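Local coordinates for protein proteolytically activated form of PPO4 Tyrosinase (Agaricus bisporus var. bisporus H97, PDB 4OUA) that catalyses the copper-dependent o-hydroxylation of monophenols and the oxidation of the resulting o-diphenols to o-quinones, an initial step of melanin synthesis, at residues 44-48 with 49-53; 33-36 with 37-41. All coordinates share one frame; numbering follows the deposited sequence.

How the interactions relate
Both contacts are local, and both are partly buried. Interaction 2 lies near the C-terminal end of helix 25-39; interaction 1 covers the loop that follows and the first turn of helix 49-54. Their centres are about 10 Å apart, and they touch: Phe49 N approaches Ile38 O at 2.8 Å, a probable hydrogen bond, while the Phe49 side chain rests on Leu35, Ile38 and Gln39. Each has a buried side, through Leu52 and the two phenylalanines in interaction 1 and through Leu35 and Ile38 in interaction 2. Their polar chemistry differs: Asp45 oxygens shape a turn and the Ser48 hydroxyl caps a helix start in one, whereas an amide-carboxylate pair spans one more exposed helical turn in the other.

Interaction 1. Residues 44-48 with 49-53; sequences SDYSS and FFQLS
Tyr46 and Gln51 meet where a type I beta turn from Asp45 to Ser48 runs into helix 49-54, and the helix opens with the backbone bond from Leu52 N to Ser48 O (3.0 Å). Ser48 is the N-cap. Its OG lies between the backbone N and the carbonyl carbon (chi1 72°), a rotation that sets the hydroxyl at the N-terminal end of the helix, facing Gln51 N, from which it accepts a weak but nearly straight capping bond (3.5 Å, 172° at the hydrogen). The same hydroxyl donates to Asp45 O at 2.6 Å, in the carbonyl plane, and Ser48 N also donates to that oxygen, so two bonds hold the carbonyl. Asp45 OD1 accepts from Ser47 N (3.0 Å), an Asx turn, and from Ser47 OG (2.9 Å), both reaching it from one face of the carboxylate. Gln51, bent at chi2, lays CG against Asp45 O at 3.3 Å and brings OE1 to the Tyr46 ring edge, in the ring plane, 3.9 Å from CD1, with amide and ring planes 58° apart; its NE2 bonds to Gln43 O. Leu52 packs on Tyr97 and Ile100 of helix 86-109, while Trp63 meets the Tyr46 ring edge-to-face. With an alanine in place of Ser48, Gln51 N would probably lose its cap and Asp45 O one of its two donors, leaving the turn less firmly tied to the helix. The hydroxyl thus joins turn to helix by giving to one backbone group and accepting from another, consistent with a defined start for the short helix preceding the copper ligand His56.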
# COMPACT_ATOMS: atom_id res chain seq x y z
N SER A 44 9.93 -5.43 17.81
CA SER A 44 8.87 -5.68 18.78
C SER A 44 8.08 -4.41 19.05
O SER A 44 7.10 -4.41 19.79
CB SER A 44 9.45 -6.24 20.08
OG SER A 44 10.03 -7.51 19.87
N ASP A 45 8.52 -3.31 18.43
CA ASP A 45 7.81 -2.04 18.50
C ASP A 45 6.66 -2.05 17.50
O ASP A 45 6.88 -2.19 16.29
CB ASP A 45 8.76 -0.88 18.23
CG ASP A 45 8.17 0.47 18.58
OD1 ASP A 45 6.94 0.65 18.44
OD2 ASP A 45 8.94 1.37 18.99
N TYR A 46 5.44 -1.90 18.00
CA TYR A 46 4.24 -1.94 17.15
C TYR A 46 4.26 -0.88 16.06
O TYR A 46 3.73 -1.10 14.97
CB TYR A 46 2.98 -1.78 18.01
CG TYR A 46 2.62 -3.02 18.80
CD1 TYR A 46 2.86 -4.29 18.28
CD2 TYR A 46 2.04 -2.92 20.05
CE1 TYR A 46 2.53 -5.43 19.00
CE2 TYR A 46 1.71 -4.05 20.78
CZ TYR A 46 1.96 -5.30 20.25
OH TYR A 46 1.63 -6.43 20.97
N SER A 47 4.86 0.27 16.34
CA SER A 47 4.94 1.35 15.36
C SER A 47 6.20 1.25 14.50
O SER A 47 6.65 2.24 13.94
CB SER A 47 4.89 2.71 16.06
OG SER A 47 6.03 2.89 16.89
N SER A 48 6.76 0.04 14.40
CA SER A 48 7.94 -0.17 13.58
C SER A 48 7.55 -0.74 12.23
O SER A 48 6.47 -1.30 12.06
CB SER A 48 8.93 -1.11 14.28
OG SER A 48 8.46 -2.45 14.29
N PHE A 49 8.45 -0.58 11.26
CA PHE A 49 8.23 -1.08 9.90
C PHE A 49 7.92 -2.58 9.89
O PHE A 49 7.12 -3.04 9.09
CB PHE A 49 9.45 -0.80 9.03
CG PHE A 49 9.31 -1.26 7.61
CD1 PHE A 49 9.72 -2.53 7.23
CD2 PHE A 49 8.76 -0.43 6.65
CE1 PHE A 49 9.60 -2.95 5.92
CE2 PHE A 49 8.63 -0.85 5.34
CZ PHE A 49 9.05 -2.12 4.97
N PHE A 50 8.56 -3.32 10.79
CA PHE A 50 8.40 -4.77 10.83
C PHE A 50 7.01 -5.19 11.28
O PHE A 50 6.37 -6.03 10.64
CB PHE A 50 9.45 -5.40 11.75
CG PHE A 50 9.39 -6.89 11.81
CD1 PHE A 50 10.02 -7.66 10.85
CD2 PHE A 50 8.69 -7.53 12.82
CE1 PHE A 50 9.97 -9.04 10.90
CE2 PHE A 50 8.63 -8.91 12.87
CZ PHE A 50 9.27 -9.67 11.91
N GLN A 51 6.53 -4.61 12.37
CA GLN A 51 5.21 -4.94 12.90
C GLN A 51 4.10 -4.43 11.99
O GLN A 51 3.05 -5.05 11.88
CB GLN A 51 5.04 -4.38 14.31
CG GLN A 51 5.80 -5.16 15.38
CD GLN A 51 5.31 -6.59 15.51
OE1 GLN A 51 4.12 -6.84 15.68
NE2 GLN A 51 6.24 -7.54 15.42
N LEU A 52 4.35 -3.30 11.34
CA LEU A 52 3.38 -2.73 10.41
C LEU A 52 3.21 -3.62 9.18
O LEU A 52 2.09 -3.90 8.76
CB LEU A 52 3.81 -1.32 9.99
CG LEU A 52 3.70 -0.24 11.07
CD1 LEU A 52 4.24 1.09 10.56
CD2 LEU A 52 2.26 -0.09 11.55
N SER A 53 4.33 -4.05 8.60
CA SER A 53 4.30 -4.96 7.47
C SER A 53 3.92 -6.36 7.92
O SER A 53 3.35 -7.14 7.15
CB SER A 53 5.65 -4.99 6.75
OG SER A 53 5.96 -3.72 6.20

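Interaction 2. Residues 33-36 with 37-41; sequences RALQ and AIQDK
Gln36 and Asp40, one helical turn apart, make the polar side of this contact at the C-terminal part of helix 25-39. Gln36 CG stands opposite the backbone N (chi1 -177°), and a bend at chi2 then swings the amide along the helix toward Asp40. There NE2 reaches both carboxylate oxygens: it donates to Asp40 OD2 at 2.9 Å, OD2 lying nearly in the Gln36 amide plane while NE2 comes to the syn side of the carboxylate, somewhat out of its plane, and more weakly to Asp40 OD1, also at 2.9 Å. The amide and carboxylate planes are 29° apart. Leu35 works on another side of the helix. Its CD1 meets Ile38 CD1 at 4.0 Å, and its CG lies 3.7 Å from Gln39 NE2, where the two side chains cross at a slant; that NE2 bonds to Pro164 O. Tyr97 of helix 86-109 packs against Leu35, and Leu101 and Ala104 of that helix against Ile38. Ala37, the third large contributor, rests its CB on Arg33 O and Ala34 O, each 3.3 Å away, while Ala37 N donates to Arg33 O (2.9 Å). The chemistry therefore divides by face: leucine and isoleucine seat the helix on its neighbour, while on a more exposed side the Gln36 amide and Asp40 carboxylate add a side-chain link alongside the weak backbone bond Asp40 N to Gln36 O.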
# COMPACT_ATOMS: atom_id res chain seq x y z
N ARG A 33 13.98 9.76 5.38
CA ARG A 33 14.37 9.79 6.79
C ARG A 33 13.41 8.97 7.65
O ARG A 33 13.84 8.15 8.46
CB ARG A 33 14.42 11.23 7.30
CG ARG A 33 15.54 12.06 6.71
CD ARG A 33 16.91 11.46 7.01
NE ARG A 33 17.99 12.42 6.83
CZ ARG A 33 19.28 12.13 6.96
NH1 ARG A 33 19.66 10.90 7.26
NH2 ARG A 33 20.19 13.08 6.77
N ALA A 34 12.11 9.19 7.46
CA ALA A 34 11.10 8.54 8.28
C ALA A 34 11.03 7.04 8.00
O ALA A 34 10.81 6.24 8.91
CB ALA A 34 9.74 9.18 8.05
N LEU A 35 11.21 6.67 6.74
CA LEU A 35 11.18 5.27 6.34
C LEU A 35 12.37 4.51 6.93
O LEU A 35 12.23 3.37 7.38
CB LEU A 35 11.16 5.14 4.82
CG LEU A 35 11.05 3.72 4.26
CD1 LEU A 35 9.84 3.01 4.83
CD2 LEU A 35 10.99 3.76 2.75
N GLN A 36 13.54 5.15 6.92
CA GLN A 36 14.72 4.56 7.53
C GLN A 36 14.53 4.49 9.04
O GLN A 36 15.00 3.56 9.69
CB GLN A 36 15.97 5.38 7.18
CG GLN A 36 17.27 4.81 7.72
CD GLN A 36 17.71 3.56 6.99
OE1 GLN A 36 17.89 3.57 5.77
NE2 GLN A 36 17.89 2.47 7.73
N ALA A 37 13.83 5.47 9.59
CA ALA A 37 13.61 5.55 11.03
C ALA A 37 12.77 4.39 11.54
O ALA A 37 13.07 3.80 12.58
CB ALA A 37 12.96 6.88 11.38
N ILE A 38 11.70 4.07 10.82
CA ILE A 38 10.80 3.00 11.24
C ILE A 38 11.36 1.62 10.88
O ILE A 38 10.96 0.62 11.47
CB ILE A 38 9.40 3.17 10.61
CG1 ILE A 38 9.47 3.07 9.09
CG2 ILE A 38 8.78 4.49 11.03
CD1 ILE A 38 8.13 3.18 8.41
N GLN A 39 12.27 1.58 9.92
CA GLN A 39 12.94 0.34 9.56
C GLN A 39 14.00 -0.01 10.60
O GLN A 39 14.32 -1.18 10.81
CB GLN A 39 13.58 0.43 8.18
CG GLN A 39 12.59 0.43 7.02
CD GLN A 39 13.28 0.41 5.67
OE1 GLN A 39 14.51 0.49 5.58
NE2 GLN A 39 12.49 0.29 4.60
N ASP A 40 14.54 1.01 11.26
CA ASP A 40 15.59 0.82 12.24
C ASP A 40 15.03 0.64 13.65
O ASP A 40 15.78 0.36 14.59
CB ASP A 40 16.57 2.00 12.21
CG ASP A 40 17.34 2.08 10.91
OD1 ASP A 40 17.58 1.03 10.28
OD2 ASP A 40 17.69 3.21 10.50
N LYS A 41 13.72 0.80 13.80
CA LYS A 41 13.07 0.58 15.08
C LYS A 41 13.10 -0.90 15.47
O LYS A 41 13.22 -1.77 14.61
CB LYS A 41 11.62 1.07 15.05
CG LYS A 41 11.46 2.59 15.09
CD LYS A 41 9.99 2.97 15.11
CE LYS A 41 9.80 4.48 15.14
NZ LYS A 41 8.37 4.87 15.01